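Local structure of putative transcriptional regulator protein, LacI family (Rhizobium etli, 3MIZ) at residues I18-V23 and V77-R82; G130-G135 and S158-T163. The protein probably represses transcription as a LacI-family regulator, binding DNA at cis-regulatory regions and sensing an effector with its periplasmic-binding-protein-like part. All blocks are in the same frame, centred on the assembly; numbering follows the deposited sequence.

Interaction 1: I18-V23 and V77-R82; sequences IITDYV and VTMYRR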
ATOM      1  N   ILE A  18      17.138  -2.184  -9.102  1.00 14.77           N
ATOM      2  CA  ILE A  18      16.734  -2.130  -7.700  1.00 13.79           C
ATOM      3  C   ILE A  18      16.500  -3.556  -7.246  1.00 14.50           C
ATOM      4  O   ILE A  18      15.718  -4.285  -7.852  1.00 13.16           O
ATOM      5  CB  ILE A  18      15.401  -1.385  -7.496  1.00 14.69           C
ATOM      6  CG1 ILE A  18      15.540   0.080  -7.902  1.00 15.02           C
ATOM      7  CG2 ILE A  18      14.971  -1.494  -6.013  1.00 15.62           C
ATOM      8  CD1 ILE A  18      14.239   0.877  -7.718  1.00 15.31           C
ATOM      9  N   ILE A  19      17.186  -3.972  -6.193  1.00 15.39           N
ATOM     10  CA  ILE A  19      16.967  -5.312  -5.680  1.00 15.35           C
ATOM     11  C   ILE A  19      16.222  -5.098  -4.377  1.00 15.73           C
ATOM     12  O   ILE A  19      16.759  -4.524  -3.434  1.00 16.92           O
ATOM     13  CB  ILE A  19      18.296  -6.060  -5.430  1.00 16.72           C
ATOM     14  CG1 ILE A  19      19.004  -6.295  -6.769  1.00 17.91           C
ATOM     15  CG2 ILE A  19      18.025  -7.389  -4.707  1.00 15.47           C
ATOM     16  CD1 ILE A  19      20.287  -7.091  -6.671  1.00 19.98           C
ATOM     17  N   THR A  20      14.966  -5.518  -4.341  1.00 14.75           N
ATOM     18  CA  THR A  20      14.182  -5.359  -3.134  1.00 15.12           C
ATOM     19  C   THR A  20      13.788  -6.716  -2.584  1.00 14.46           C
ATOM     20  O   THR A  20      13.856  -7.713  -3.290  1.00 12.76           O
ATOM     21  CB  THR A  20      12.917  -4.562  -3.393  1.00 15.91           C
ATOM     22  OG1 THR A  20      12.244  -4.353  -2.149  1.00 20.62           O
ATOM     23  CG2 THR A  20      11.994  -5.313  -4.357  1.00 13.66           C
ATOM     24  N   ASP A  21      13.363  -6.752  -1.325  1.00 16.48           N
ATOM     25  CA  ASP A  21      12.972  -8.015  -0.720  1.00 17.82           C
ATOM     26  C   ASP A  21      11.481  -8.352  -0.707  1.00 21.93           C
ATOM     27  O   ASP A  21      11.050  -9.273  -1.400  1.00 21.94           O
ATOM     28  CB  ASP A  21      13.539  -8.135   0.711  1.00 16.94           C
ATOM     29  CG  ASP A  21      13.263  -6.906   1.582  1.00 18.16           C
ATOM     30  OD1 ASP A  21      12.491  -6.013   1.173  1.00 13.85           O
ATOM     31  OD2 ASP A  21      13.827  -6.846   2.699  1.00 17.75           O
ATOM     32  N   TYR A  22      10.683  -7.600   0.046  1.00 24.49           N
ATOM     33  CA  TYR A  22       9.264  -7.932   0.171  1.00 25.71           C
ATOM     34  C   TYR A  22       8.258  -6.964  -0.428  1.00 25.85           C
ATOM     35  O   TYR A  22       7.184  -6.758   0.140  1.00 27.85           O
ATOM     36  CB  TYR A  22       8.938  -8.134   1.649  1.00 22.75           C
ATOM     37  CG  TYR A  22       9.880  -9.091   2.336  1.00 25.85           C
ATOM     38  CD1 TYR A  22       9.812 -10.464   2.093  1.00 26.53           C
ATOM     39  CD2 TYR A  22      10.858  -8.625   3.208  1.00 26.04           C
ATOM     40  CE1 TYR A  22      10.698 -11.348   2.702  1.00 27.20           C
ATOM     41  CE2 TYR A  22      11.751  -9.499   3.822  1.00 27.95           C
ATOM     42  CZ  TYR A  22      11.664 -10.861   3.561  1.00 27.72           C
ATOM     43  OH  TYR A  22      12.554 -11.725   4.154  1.00 30.59           O
ATOM     44  N   VAL A  23       8.582  -6.397  -1.582  1.00 27.26           N
ATOM     45  CA  VAL A  23       7.695  -5.435  -2.226  1.00 27.04           C
ATOM     46  C   VAL A  23       6.335  -6.013  -2.635  1.00 30.97           C
ATOM     47  O   VAL A  23       5.332  -5.292  -2.644  1.00 30.56           O
ATOM     48  CB  VAL A  23       8.380  -4.803  -3.475  1.00 26.73           C
ATOM     49  CG1 VAL A  23       8.417  -5.799  -4.617  1.00 27.71           C
ATOM     50  CG2 VAL A  23       7.664  -3.533  -3.880  1.00 23.04           C
ATOM     51  N   VAL A  77      17.318  -2.180  -1.763  1.00 13.79           N
ATOM     52  CA  VAL A  77      16.278  -1.593  -0.931  1.00 12.34           C
ATOM     53  C   VAL A  77      15.442  -2.611  -0.164  1.00 12.49           C
ATOM     54  O   VAL A  77      14.907  -3.563  -0.736  1.00 11.86           O
ATOM     55  CB  VAL A  77      15.323  -0.741  -1.810  1.00 15.16           C
ATOM     56  CG1 VAL A  77      14.288  -0.031  -0.945  1.00 15.99           C
ATOM     57  CG2 VAL A  77      16.125   0.243  -2.637  1.00 14.16           C
ATOM     58  N   THR A  78      15.329  -2.410   1.140  1.00 12.37           N
ATOM     59  CA  THR A  78      14.516  -3.310   1.948  1.00 12.18           C
ATOM     60  C   THR A  78      13.197  -2.607   2.264  1.00 13.50           C
ATOM     61  O   THR A  78      13.159  -1.380   2.410  1.00 13.97           O
ATOM     62  CB  THR A  78      15.247  -3.703   3.250  1.00 11.92           C
ATOM     63  OG1 THR A  78      15.687  -2.528   3.941  1.00 10.23           O
ATOM     64  CG2 THR A  78      16.466  -4.569   2.921  1.00  9.53           C
HETATM   65  N   MSE A  79      12.114  -3.376   2.352  1.00 14.40           N
HETATM   66  CA  MSE A  79      10.802  -2.800   2.649  1.00 15.52           C
HETATM   67  C   MSE A  79      10.765  -2.185   4.047  1.00 15.50           C
HETATM   68  O   MSE A  79      10.122  -1.157   4.267  1.00 14.49           O
HETATM   69  CB  MSE A  79       9.719  -3.867   2.501  1.00 17.22           C
HETATM   70  CG  MSE A  79       9.436  -4.231   1.058  1.00 26.35           C
HETATM   71 SE   MSE A  79       8.837  -2.677   0.049  1.00 38.53          SE
HETATM   72  CE  MSE A  79      10.496  -2.184  -0.850  1.00 29.04           C
ATOM     73  N   TYR A  80      11.429  -2.827   5.001  1.00 15.99           N
ATOM     74  CA  TYR A  80      11.504  -2.273   6.347  1.00 16.84           C
ATOM     75  C   TYR A  80      12.969  -2.246   6.730  1.00 17.45           C
ATOM     76  O   TYR A  80      13.799  -2.918   6.113  1.00 16.17           O
ATOM     77  CB  TYR A  80      10.684  -3.083   7.370  1.00 17.54           C
ATOM     78  CG  TYR A  80      10.834  -4.579   7.285  1.00 18.41           C
ATOM     79  CD1 TYR A  80       9.903  -5.350   6.586  1.00 19.70           C
ATOM     80  CD2 TYR A  80      11.895  -5.232   7.915  1.00 18.11           C
ATOM     81  CE1 TYR A  80      10.020  -6.737   6.520  1.00 19.01           C
ATOM     82  CE2 TYR A  80      12.022  -6.614   7.850  1.00 19.68           C
ATOM     83  CZ  TYR A  80      11.082  -7.359   7.156  1.00 19.05           C
ATOM     84  OH  TYR A  80      11.193  -8.727   7.118  1.00 19.63           O
ATOM     85  N   ARG A  81      13.296  -1.462   7.745  1.00 15.60           N
ATOM     86  CA  ARG A  81      14.679  -1.332   8.152  1.00 16.42           C
ATOM     87  C   ARG A  81      15.299  -2.656   8.585  1.00 17.10           C
ATOM     88  O   ARG A  81      14.766  -3.356   9.440  1.00 16.82           O
ATOM     89  CB  ARG A  81      14.779  -0.297   9.258  1.00 17.60           C
ATOM     90  CG  ARG A  81      16.139   0.323   9.368  1.00 19.65           C
ATOM     91  CD  ARG A  81      16.101   1.473  10.340  1.00 18.47           C
ATOM     92  NE  ARG A  81      17.441   1.915  10.686  1.00 20.62           N
ATOM     93  CZ  ARG A  81      17.696   2.858  11.580  1.00 21.05           C
ATOM     94  NH1 ARG A  81      16.690   3.452  12.215  1.00 20.85           N
ATOM     95  NH2 ARG A  81      18.947   3.199  11.842  1.00 22.17           N
ATOM     96  N   ARG A  82      16.433  -2.993   7.978  1.00 15.34           N
ATOM     97  CA  ARG A  82      17.115  -4.246   8.278  1.00 15.33           C
ATOM     98  C   ARG A  82      18.628  -4.062   8.312  1.00 15.51           C
ATOM     99  O   ARG A  82      19.164  -3.085   7.781  1.00 16.75           O
ATOM    100  CB  ARG A  82      16.807  -5.294   7.196  1.00 16.22           C
ATOM    101  CG  ARG A  82      15.354  -5.721   7.049  1.00 14.79           C
ATOM    102  CD  ARG A  82      15.204  -6.657   5.852  1.00 17.31           C
ATOM    103  NE  ARG A  82      16.115  -7.795   5.954  1.00 16.89           N
ATOM    104  CZ  ARG A  82      16.451  -8.587   4.940  1.00 20.84           C
ATOM    105  NH1 ARG A  82      15.953  -8.377   3.726  1.00 15.49           N
ATOM    106  NH2 ARG A  82      17.305  -9.588   5.137  1.00 17.20           N
TER
HETATM  107  O   HOH W   1      12.302  -5.564   4.555  1.00 15.27           O

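Interaction 2: G130-G135 and S158-T163; sequences GHRRIG and SEFGLT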
ATOM      1  N   GLY A 130       1.815  18.664  27.940  1.00 20.74           N
ATOM      2  CA  GLY A 130       1.167  18.270  29.183  1.00 20.20           C
ATOM      3  C   GLY A 130       0.900  16.811  29.511  1.00 21.16           C
ATOM      4  O   GLY A 130       0.476  16.512  30.627  1.00 20.89           O
ATOM      5  N   HIS A 131       1.146  15.898  28.576  1.00 17.84           N
ATOM      6  CA  HIS A 131       0.875  14.486  28.832  1.00 18.64           C
ATOM      7  C   HIS A 131       1.909  13.855  29.758  1.00 19.03           C
ATOM      8  O   HIS A 131       3.117  14.036  29.584  1.00 17.73           O
ATOM      9  CB  HIS A 131       0.795  13.730  27.501  1.00 17.82           C
ATOM     10  CG  HIS A 131      -0.285  14.234  26.597  1.00 17.62           C
ATOM     11  ND1 HIS A 131      -1.619  13.962  26.811  1.00 15.44           N
ATOM     12  CD2 HIS A 131      -0.233  15.031  25.503  1.00 18.89           C
ATOM     13  CE1 HIS A 131      -2.344  14.571  25.888  1.00 18.76           C
ATOM     14  NE2 HIS A 131      -1.528  15.227  25.083  1.00 20.08           N
ATOM     15  N   ARG A 132       1.421  13.106  30.741  1.00 18.61           N
ATOM     16  CA  ARG A 132       2.293  12.477  31.723  1.00 20.97           C
ATOM     17  C   ARG A 132       2.009  10.986  31.863  1.00 23.36           C
ATOM     18  O   ARG A 132       2.854  10.231  32.351  1.00 26.27           O
ATOM     19  CB  ARG A 132       2.131  13.187  33.069  1.00 20.98           C
ATOM     20  CG  ARG A 132       2.408  14.691  33.006  1.00 19.61           C
ATOM     21  CD  ARG A 132       3.894  14.986  32.909  1.00 18.08           C
ATOM     22  NE  ARG A 132       4.198  16.418  32.931  1.00 17.25           N
ATOM     23  CZ  ARG A 132       4.260  17.190  31.851  1.00 19.35           C
ATOM     24  NH1 ARG A 132       4.035  16.674  30.649  1.00 15.34           N
ATOM     25  NH2 ARG A 132       4.562  18.483  31.967  1.00 18.71           N
ATOM     26  N   ARG A 133       0.810  10.576  31.459  1.00 22.07           N
ATOM     27  CA  ARG A 133       0.424   9.167  31.468  1.00 23.70           C
ATOM     28  C   ARG A 133       0.326   8.845  29.975  1.00 21.86           C
ATOM     29  O   ARG A 133      -0.669   9.182  29.329  1.00 19.45           O
ATOM     30  CB  ARG A 133      -0.946   8.965  32.116  1.00 26.74           C
ATOM     31  CG  ARG A 133      -1.027   9.288  33.595  1.00 32.35           C
ATOM     32  CD  ARG A 133      -2.445   9.031  34.090  1.00 37.34           C
ATOM     33  NE  ARG A 133      -2.588   9.200  35.534  1.00 42.84           N
ATOM     34  CZ  ARG A 133      -3.736   9.061  36.188  1.00 44.81           C
ATOM     35  NH1 ARG A 133      -4.844   8.752  35.525  1.00 46.40           N
ATOM     36  NH2 ARG A 133      -3.781   9.229  37.503  1.00 47.71           N
ATOM     37  N   ILE A 134       1.360   8.209  29.430  1.00 19.09           N
ATOM     38  CA  ILE A 134       1.398   7.896  28.002  1.00 17.98           C
ATOM     39  C   ILE A 134       1.361   6.406  27.695  1.00 18.99           C
ATOM     40  O   ILE A 134       1.995   5.605  28.381  1.00 18.52           O
ATOM     41  CB  ILE A 134       2.684   8.462  27.354  1.00 20.24           C
ATOM     42  CG1 ILE A 134       2.884   9.924  27.760  1.00 20.48           C
ATOM     43  CG2 ILE A 134       2.609   8.314  25.838  1.00 17.91           C
ATOM     44  CD1 ILE A 134       1.817  10.835  27.256  1.00 27.27           C
ATOM     45  N   GLY A 135       0.617   6.043  26.653  1.00 17.44           N
ATOM     46  CA  GLY A 135       0.534   4.653  26.252  1.00 16.12           C
ATOM     47  C   GLY A 135       1.324   4.451  24.973  1.00 15.76           C
ATOM     48  O   GLY A 135       1.514   5.386  24.198  1.00 16.35           O
ATOM     49  N   SER A 158      12.071   8.811  30.287  1.00 27.36           N
ATOM     50  CA  SER A 158      12.863   8.767  31.519  1.00 27.92           C
ATOM     51  C   SER A 158      13.694  10.037  31.671  1.00 27.82           C
ATOM     52  O   SER A 158      13.811  10.583  32.766  1.00 29.18           O
ATOM     53  CB  SER A 158      13.783   7.541  31.538  1.00 30.43           C
ATOM     54  OG  SER A 158      13.086   6.384  31.981  1.00 32.55           O
ATOM     55  N   GLU A 159      14.262  10.503  30.564  1.00 28.18           N
ATOM     56  CA  GLU A 159      15.079  11.712  30.560  1.00 29.66           C
ATOM     57  C   GLU A 159      14.231  12.916  30.986  1.00 29.28           C
ATOM     58  O   GLU A 159      14.742  13.887  31.555  1.00 29.25           O
ATOM     59  CB  GLU A 159      15.653  11.939  29.155  1.00 33.72           C
ATOM     60  CG  GLU A 159      16.535  13.169  29.003  1.00 39.30           C
ATOM     61  CD  GLU A 159      17.081  13.325  27.586  1.00 43.63           C
ATOM     62  OE1 GLU A 159      16.270  13.405  26.636  1.00 44.43           O
ATOM     63  OE2 GLU A 159      18.322  13.368  27.423  1.00 45.17           O
ATOM     64  N   PHE A 160      12.933  12.843  30.709  1.00 27.95           N
ATOM     65  CA  PHE A 160      12.015  13.921  31.067  1.00 27.08           C
ATOM     66  C   PHE A 160      11.640  13.827  32.540  1.00 28.11           C
ATOM     67  O   PHE A 160      11.459  14.845  33.209  1.00 29.64           O
ATOM     68  CB  PHE A 160      10.738  13.852  30.226  1.00 25.82           C
ATOM     69  CG  PHE A 160       9.758  14.955  30.524  1.00 25.46           C
ATOM     70  CD1 PHE A 160       9.962  16.237  30.029  1.00 25.48           C
ATOM     71  CD2 PHE A 160       8.645  14.717  31.318  1.00 24.59           C
ATOM     72  CE1 PHE A 160       9.066  17.269  30.322  1.00 27.14           C
ATOM     73  CE2 PHE A 160       7.743  15.739  31.619  1.00 24.76           C
ATOM     74  CZ  PHE A 160       7.954  17.016  31.120  1.00 24.61           C
ATOM     75  N   GLY A 161      11.509  12.605  33.046  1.00 28.54           N
ATOM     76  CA  GLY A 161      11.166  12.451  34.446  1.00 29.53           C
ATOM     77  C   GLY A 161      10.109  11.409  34.734  1.00 29.89           C
ATOM     78  O   GLY A 161      10.009  10.936  35.862  1.00 30.21           O
ATOM     79  N   LEU A 162       9.318  11.048  33.729  1.00 29.60           N
ATOM     80  CA  LEU A 162       8.276  10.048  33.929  1.00 30.50           C
ATOM     81  C   LEU A 162       8.896   8.705  34.279  1.00 32.02           C
ATOM     82  O   LEU A 162      10.032   8.420  33.903  1.00 30.88           O
ATOM     83  CB  LEU A 162       7.417   9.897  32.671  1.00 30.85           C
ATOM     84  CG  LEU A 162       6.677  11.137  32.164  1.00 31.54           C
ATOM     85  CD1 LEU A 162       5.805  10.748  30.980  1.00 28.94           C
ATOM     86  CD2 LEU A 162       5.824  11.734  33.280  1.00 32.45           C
ATOM     87  N   THR A 163       8.142   7.882  34.996  1.00 32.60           N
ATOM     88  CA  THR A 163       8.626   6.568  35.388  1.00 35.78           C
ATOM     89  C   THR A 163       7.848   5.503  34.640  1.00 36.14           C
ATOM     90  O   THR A 163       6.748   5.757  34.151  1.00 35.74           O
ATOM     91  CB  THR A 163       8.440   6.318  36.898  1.00 37.02           C
ATOM     92  OG1 THR A 163       7.046   6.131  37.181  1.00 39.18           O
ATOM     93  CG2 THR A 163       8.965   7.500  37.703  1.00 38.53           C
TER

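Interaction 1: I18-V23 and V77-R82
D21 reaches across from 18-23 and holds 77-82 with both carboxylate oxygens. OD1 of D21 accepts from backbone N of M79, 2.9 Å away, on its syn lone pair. The backbone N of Y22 also bonds this OD1, from above the carboxylate plane. OD2 of D21 forms a salt bridge with NH1 of R82, 2.8 Å away, through the anti lone pair. The carboxylate and guanidinium are nearly coplanar, 14° apart. Water 1 donates to D21 OD2 and accepts from Y80 N. The CG of D21 sits between its backbone N and carbonyl carbon (chi1 50°), which turns the carboxylate toward the corner at 79-80. Replacing D21 by alanine would probably leave R82 NH1 without its charged mate and the backbone N of M79 and Y22 without their shared acceptor.

The M79 side chain, a selenomethionine bent at chi2 and chi3, curls along 18-23. Its CG packs on the backbone C of Y22 at 3.3 Å, and its SE lies 4.1 Å from CB of V23. The Y22 and Y80 rings lie 6° from parallel but are laterally displaced, with little overlap.

Next to these groups strands 15-20 and 73-78 run parallel. N of V77 bonds to O of I19 at 2.9 Å, and OG1 of T20 donates to O of V77 at 3.1 Å.

On its other side strand 15-20 pairs with strand 46-51. I18 and V77 pack on helix 30-42, through I36 and I32, and I19 on helix 56-68. The contact thus lies at the C-terminal ends of neighbouring strands in a Rossmann-like parallel sheet.

Interaction 2: G130-G135 and S158-T163
L162 packs on the backbone carbonyl and the side-chain carbons of R132, and carries most of the van der Waals contact. Its CD1 lies 3.3 Å from the carbonyl O of R132. Its other methyl, CD2, touches CD of R132 at 3.8 Å. The two side chains cross nearly at right angles. CG of L162 is anti to its own carbonyl carbon (chi1 -60°), which sends both methyls toward R132. I134 adds a looser apolar touch, with CG1 4.4 Å from CD1 of L162.

A flat cation also meets a ring. The edge of the F160 ring meets one face of the R132 guanidinium, with CZ of F160 3.8 Å from CZ of R132. The planes stand 67° apart, so the cation does not stack on the ring face.

Hydrogen bonds fix the guanidinium rather than bridge the segments. NH1 of R132 donates to O of H131 at 3.0 Å, from above that carbonyl plane, and also bonds to O of L127. A bend at chi2 (-75°) folds the arginine back toward the carbonyl of H131.

G161, the first residue past helix 144-160, has positive phi and leads on to L162. L127 of helix 115-127 touches F160 and L162. The contact joins the loop leading into strand 134-138 to the C-terminal end of helix 144-160 and the residues after it, within the beta-alpha-beta unit completed by strand 167-174.

From the N terminus, strand 15-20 comes first, and interaction 1 closes a long loop when the chain returns in 77-82. That loop holds helix 30-42, strand 46-51 and helix 56-68. The chain then passes through helix 115-127 before interaction 2 opens at 130-135. Interaction 2 closes a shorter loop, made mostly of helix 144-160. The two loops follow in series and neither nest nor cross. Interaction 1 ties central strands of the four-stranded parallel sheet; interaction 2 ties a strand of the mixed sheet to its following helix. Their centres lie about 35 Å apart, on opposite sides of the chain's centre, without touching.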